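Local coordinates for protein gamma-glutamylcyclotransferase (PDB 3CRY) that catalyses the release of 5-oxoproline from gamma-glutamyl dipeptides, probably helps maintain glutathione balance, and acts as a homodimer, at residues Ser93-Gln98 / Arg123-Thr128; Phe20-Asn25 / Ile68-Gln73. The protein carries 1 engineered substitution. All blocks are in the same frame, centred on the assembly; numbering follows the deposited sequence. Where two conformers were deposited one is given.

Contact 1 of 2, residues Ser93-Gln98 / Arg123-Thr128. Engineered in segment 93-98: Gln-98 (natural residue Glu).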
# COMPACT_ATOMS: atom_id res chain seq x y z
N SER A 93 4.78 -9.46 -14.34
CA SER A 93 4.55 -8.55 -15.46
C SER A 93 3.70 -7.34 -15.06
O SER A 93 4.02 -6.20 -15.40
CB SER A 93 3.92 -9.29 -16.64
OG SER A 93 3.67 -8.39 -17.70
N LEU A 94 2.62 -7.60 -14.32
CA LEU A 94 1.71 -6.53 -13.89
C LEU A 94 2.44 -5.55 -12.98
O LEU A 94 2.31 -4.33 -13.13
CB LEU A 94 0.49 -7.14 -13.20
CG LEU A 94 -0.72 -6.22 -12.94
CD1 LEU A 94 -1.21 -5.51 -14.23
CD2 LEU A 94 -1.84 -7.00 -12.25
N ASP A 95 3.24 -6.08 -12.05
CA ASP A 95 4.09 -5.26 -11.19
C ASP A 95 5.01 -4.36 -12.00
O ASP A 95 5.12 -3.16 -11.72
CB ASP A 95 4.93 -6.14 -10.24
CG ASP A 95 4.10 -6.84 -9.16
OD1 ASP A 95 2.86 -6.65 -9.06
OD2 ASP A 95 4.73 -7.61 -8.38
N GLU A 96 5.68 -4.93 -13.01
CA GLU A 96 6.60 -4.18 -13.86
C GLU A 96 5.88 -3.05 -14.59
O GLU A 96 6.41 -1.94 -14.72
CB GLU A 96 7.28 -5.13 -14.86
CG GLU A 96 8.68 -5.53 -14.43
CD GLU A 96 9.70 -4.48 -14.80
OE1 GLU A 96 9.57 -3.92 -15.91
OE2 GLU A 96 10.62 -4.20 -14.00
N GLN A 97 4.67 -3.32 -15.05
CA GLN A 97 3.86 -2.31 -15.73
C GLN A 97 3.56 -1.09 -14.87
O GLN A 97 3.46 0.04 -15.37
CB GLN A 97 2.56 -2.93 -16.20
CG GLN A 97 2.76 -4.00 -17.28
CD GLN A 97 1.51 -4.79 -17.54
OE1 GLN A 97 0.41 -4.24 -17.54
NE2 GLN A 97 1.67 -6.10 -17.74
N GLN A 98 3.43 -1.32 -13.56
CA GLN A 98 3.08 -0.26 -12.62
C GLN A 98 4.32 0.42 -12.02
O GLN A 98 4.19 1.26 -11.11
CB GLN A 98 2.20 -0.82 -11.50
CG GLN A 98 0.90 -1.46 -11.96
CD GLN A 98 -0.07 -0.46 -12.53
OE1 GLN A 98 -0.14 0.69 -12.08
NE2 GLN A 98 -0.85 -0.88 -13.51
N ARG A 123 -5.68 -8.15 -5.62
CA ARG A 123 -4.44 -7.37 -5.77
C ARG A 123 -4.78 -6.02 -6.41
O ARG A 123 -5.64 -5.94 -7.30
CB ARG A 123 -3.46 -8.15 -6.65
CG ARG A 123 -2.02 -7.59 -6.75
CD ARG A 123 -1.20 -8.46 -7.71
NE ARG A 123 0.26 -8.22 -7.64
CZ ARG A 123 1.07 -8.78 -6.72
NH1 ARG A 123 0.57 -9.58 -5.78
NH2 ARG A 123 2.37 -8.53 -6.74
N SER A 124 -4.14 -4.95 -5.94
CA SER A 124 -4.22 -3.64 -6.60
C SER A 124 -2.91 -2.90 -6.36
O SER A 124 -1.91 -3.52 -5.94
CB SER A 124 -5.45 -2.84 -6.09
OG SER A 124 -5.80 -1.82 -7.02
N TYR A 125 -2.93 -1.58 -6.62
CA TYR A 125 -1.74 -0.71 -6.59
C TYR A 125 -2.16 0.66 -6.16
O TYR A 125 -3.26 1.11 -6.51
CB TYR A 125 -1.11 -0.59 -7.98
CG TYR A 125 -0.64 -1.93 -8.52
CD1 TYR A 125 0.65 -2.38 -8.25
CD2 TYR A 125 -1.51 -2.75 -9.25
CE1 TYR A 125 1.09 -3.63 -8.73
CE2 TYR A 125 -1.09 -3.99 -9.72
CZ TYR A 125 0.21 -4.42 -9.45
OH TYR A 125 0.61 -5.64 -9.91
N LEU A 126 -1.29 1.33 -5.39
CA LEU A 126 -1.47 2.77 -5.17
C LEU A 126 -0.13 3.49 -4.98
O LEU A 126 0.90 2.85 -4.74
CB LEU A 126 -2.44 3.02 -4.00
CG LEU A 126 -2.05 2.43 -2.63
CD1 LEU A 126 -0.88 3.16 -1.97
CD2 LEU A 126 -3.29 2.45 -1.71
N MET A 127 -0.14 4.82 -5.14
CA MET A 127 1.10 5.62 -4.99
C MET A 127 1.34 5.92 -3.51
O MET A 127 0.38 6.18 -2.78
CB MET A 127 0.95 6.94 -5.73
CG MET A 127 0.76 6.81 -7.20
SD MET A 127 0.50 8.48 -7.92
CE MET A 127 0.13 7.98 -9.59
N THR A 128 2.60 5.90 -3.08
CA THR A 128 2.93 6.25 -1.70
C THR A 128 3.66 7.59 -1.55
O THR A 128 3.80 8.09 -0.42
CB THR A 128 3.80 5.17 -1.01
OG1 THR A 128 5.07 5.08 -1.66
CG2 THR A 128 3.12 3.79 -1.07
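Asp-95 and Tyr-125 make the shortest bond here. The phenol OH donates to Asp-95 OD1 at 2.6 Å. OD1 lies at the edge of the ring and near its plane, while the carboxylate itself stands almost perpendicular to the ring, 81° between planes. The same oxygen takes a second strong bond, from Arg-123 NH2 to OD1 at 3.0 Å, and NH2 also reaches OD2 of Asp-95 at 3.0 Å. Toward NH2 both oxygens use their syn lone pairs. Carboxylate and guanidinium are nearly coplanar, so NH2 sits in the fork of the acid. A weak bond from Arg-123 NE to Asp-95 OD1, 3.4 Å long, adds little. The arginine chain runs extended from CG to NE, which carries its charge across to the helix. Together these bonds should fix the rotation of the carboxylate, and the positive charge probably favours its ionised form.

The tight part is the Tyr-125 ring. Gln-98 CG lies over one face in a CH-pi contact, 3.6 Å from the ring centroid and only 3° off the normal. CG is anti to the carbonyl carbon of Gln-98 (chi1 -58°), which puts it over the ring. The bend at chi2 then turns the amide. Leu-94 CG packs beside the phenol oxygen, 3.4 Å from Tyr-125 OH. Tyr-19 and Val-107 also touch the tyrosine side chain.

The other side is looser. Asp-95 and Arg-123 are only partly buried, and Arg-123 NH2 has a second salt bridge, to Glu-109 of the second subunit.

Gln-98 is engineered in place of the natural glutamate, the experimentally established proton acceptor. The Tyr-125 ring lies against CG at this position, beside Tyr-19, which is inferred to bind substrate. This is consistent with a wall of the gamma-glutamylcyclotransferase active site.

Contact 2 of 2, residues Phe20-Asn25 / Ile68-Gln73. With ACT (acetate ion), chain C.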
# COMPACT_ATOMS: atom_id res chain seq x y z
N PHE A 20 -7.88 -5.65 -9.03
CA PHE A 20 -8.87 -4.57 -8.98
C PHE A 20 -8.30 -3.32 -9.66
O PHE A 20 -7.31 -2.73 -9.18
CB PHE A 20 -9.25 -4.26 -7.51
CG PHE A 20 -10.19 -3.08 -7.33
CD1 PHE A 20 -11.56 -3.22 -7.63
CD2 PHE A 20 -9.72 -1.85 -6.84
CE1 PHE A 20 -12.45 -2.12 -7.47
CE2 PHE A 20 -10.61 -0.77 -6.64
CZ PHE A 20 -11.98 -0.92 -6.96
N ALA A 21 -8.88 -2.99 -10.81
CA ALA A 21 -8.49 -1.79 -11.58
C ALA A 21 -9.43 -0.62 -11.37
O ALA A 21 -10.63 -0.80 -11.41
CB ALA A 21 -8.43 -2.12 -13.07
N TYR A 22 -8.86 0.58 -11.18
CA TYR A 22 -9.67 1.79 -11.02
C TYR A 22 -9.29 2.96 -11.95
O TYR A 22 -9.92 4.03 -11.90
CB TYR A 22 -9.61 2.23 -9.54
CG TYR A 22 -8.20 2.47 -9.04
CD1 TYR A 22 -7.54 3.69 -9.30
CD2 TYR A 22 -7.53 1.48 -8.31
CE1 TYR A 22 -6.24 3.91 -8.87
CE2 TYR A 22 -6.21 1.70 -7.84
CZ TYR A 22 -5.58 2.91 -8.14
OH TYR A 22 -4.30 3.14 -7.70
N GLY A 23 -8.25 2.77 -12.77
CA GLY A 23 -7.72 3.80 -13.68
C GLY A 23 -7.87 3.36 -15.13
O GLY A 23 -8.94 2.88 -15.51
N SER A 24 -6.80 3.50 -15.94
CA SER A 24 -6.92 3.22 -17.39
C SER A 24 -7.15 1.74 -17.65
O SER A 24 -7.63 1.37 -18.73
CB SER A 24 -5.69 3.71 -18.17
OG SER A 24 -4.53 3.05 -17.71
N ASN A 25 -6.81 0.89 -16.67
CA ASN A 25 -7.13 -0.55 -16.80
C ASN A 25 -8.63 -0.89 -16.63
O ASN A 25 -9.01 -2.06 -16.71
CB ASN A 25 -6.24 -1.42 -15.89
CG ASN A 25 -4.81 -1.59 -16.44
OD1 ASN A 25 -4.55 -1.45 -17.65
ND2 ASN A 25 -3.88 -1.90 -15.55
N ILE A 68 -1.62 10.59 -13.03
CA ILE A 68 -2.23 9.26 -13.23
C ILE A 68 -2.93 8.81 -11.93
O ILE A 68 -2.77 9.44 -10.86
CB ILE A 68 -1.25 8.22 -13.80
CG1 ILE A 68 -0.04 8.02 -12.88
CG2 ILE A 68 -0.80 8.63 -15.25
CD1 ILE A 68 0.94 6.93 -13.39
N ALA A 69 -3.76 7.77 -12.04
CA ALA A 69 -4.71 7.48 -10.98
C ALA A 69 -4.05 6.85 -9.76
O ALA A 69 -3.17 6.00 -9.89
CB ALA A 69 -5.83 6.55 -11.49
N THR A 70 -4.54 7.24 -8.59
CA THR A 70 -4.17 6.58 -7.32
C THR A 70 -5.36 6.59 -6.37
O THR A 70 -6.39 7.23 -6.65
CB THR A 70 -2.90 7.22 -6.69
OG1 THR A 70 -2.47 6.44 -5.56
CG2 THR A 70 -3.20 8.68 -6.23
N ILE A 71 -5.25 5.86 -5.26
CA ILE A 71 -6.32 5.83 -4.24
C ILE A 71 -5.68 5.95 -2.87
O ILE A 71 -4.49 5.60 -2.69
CB ILE A 71 -7.19 4.55 -4.31
CG1 ILE A 71 -6.32 3.27 -4.19
CG2 ILE A 71 -8.04 4.53 -5.63
CD1 ILE A 71 -7.10 1.93 -4.16
N PHE A 72 -6.43 6.50 -1.93
CA PHE A 72 -5.93 6.59 -0.55
C PHE A 72 -7.07 6.41 0.45
O PHE A 72 -8.24 6.62 0.10
CB PHE A 72 -5.11 7.87 -0.32
CG PHE A 72 -5.90 9.16 -0.44
CD1 PHE A 72 -6.72 9.60 0.61
CD2 PHE A 72 -5.79 9.96 -1.58
CE1 PHE A 72 -7.43 10.81 0.51
CE2 PHE A 72 -6.48 11.17 -1.69
CZ PHE A 72 -7.30 11.60 -0.66
N GLN A 73 -6.74 5.98 1.66
CA GLN A 73 -7.80 5.71 2.66
C GLN A 73 -8.50 6.98 3.12
O GLN A 73 -7.86 7.99 3.48
CB GLN A 73 -7.21 4.90 3.82
CG GLN A 73 -6.90 3.47 3.39
CD GLN A 73 -5.96 2.77 4.31
OE1 GLN A 73 -4.84 3.25 4.56
NE2 GLN A 73 -6.40 1.62 4.84
C ACT C . -3.05 3.15 -14.51
O ACT C . -3.97 3.88 -14.98
OXT ACT C . -3.34 1.92 -14.40
CH3 ACT C . -1.70 3.68 -14.11
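Acetate atom O is gripped twice by Ser-24, next to the point where Gly-23 meets Ala-69. Ser-24 N donates to acetate O at 3.0 Å, with an N-H...O angle of 163°. Ser-24 OG is hydrogen-bonded to the same acetate O at 2.9 Å. Tyr-139 OH also bonds to the acetate, which probably came from the crystallisation liquor.

Gly-23 CA lies 4.0 Å from Ala-69 CB. Without a side chain, Gly-23 packs close against that methyl and the acetate. Tyr-22, Gly-23 and Ser-24, in the loop after strand 16-21, are inferred to bind substrate. Here the loop packs against strand 68-74, which is outermost, within this chain, in a three-stranded antiparallel sheet.

Tyr-22 carries most of the contact. Its CG sits between the backbone N and the carbonyl carbon (chi1 57°), and the ring reaches across to the strand. Ile-71 CG2 lies over one ring face in a CH-pi contact, 3.7 Å from the centroid and 8° off the normal. Ile-71 CD1 extends this cover to Tyr-22 CE2, at 3.8 Å. Ala-69 CB comes to the ring edge instead, 3.7 Å from Tyr-22 CE1. The phenol end passes close to the backbone, with Tyr-22 OH 3.5 Å from Thr-70 CA, and is hydrogen-bonded to the carbonyl O of Tyr-125. Replacing Tyr-22 by an alanine would probably open a gap beneath Ile-71 and beside Ala-69, and leave the Tyr-125 carbonyl without this donor. Leu-51 and Val-79 also touch the tyrosine side chain.

The two contacts touch, with centres about 10 Å apart. Segment 123-128 runs between the helix end of contact 1 and the loop of contact 2. Its backbone and side chains both serve as bridges: the backbone through Tyr-125 O, 2.6 Å from Tyr-22 OH, and a side chain through Ser-124 OG, 2.8 Å from Phe-20 O in a probable hydrogen bond. Leu-126 CD2 packs 3.5 Å from Ile-71 O. The contacts meet again at the active site. The side chain of Gln-98, from contact 1, is about 4 Å from the acetate held by contact 2, and about 7 Å from the side chain of Tyr-22. Both contacts also reach the second subunit.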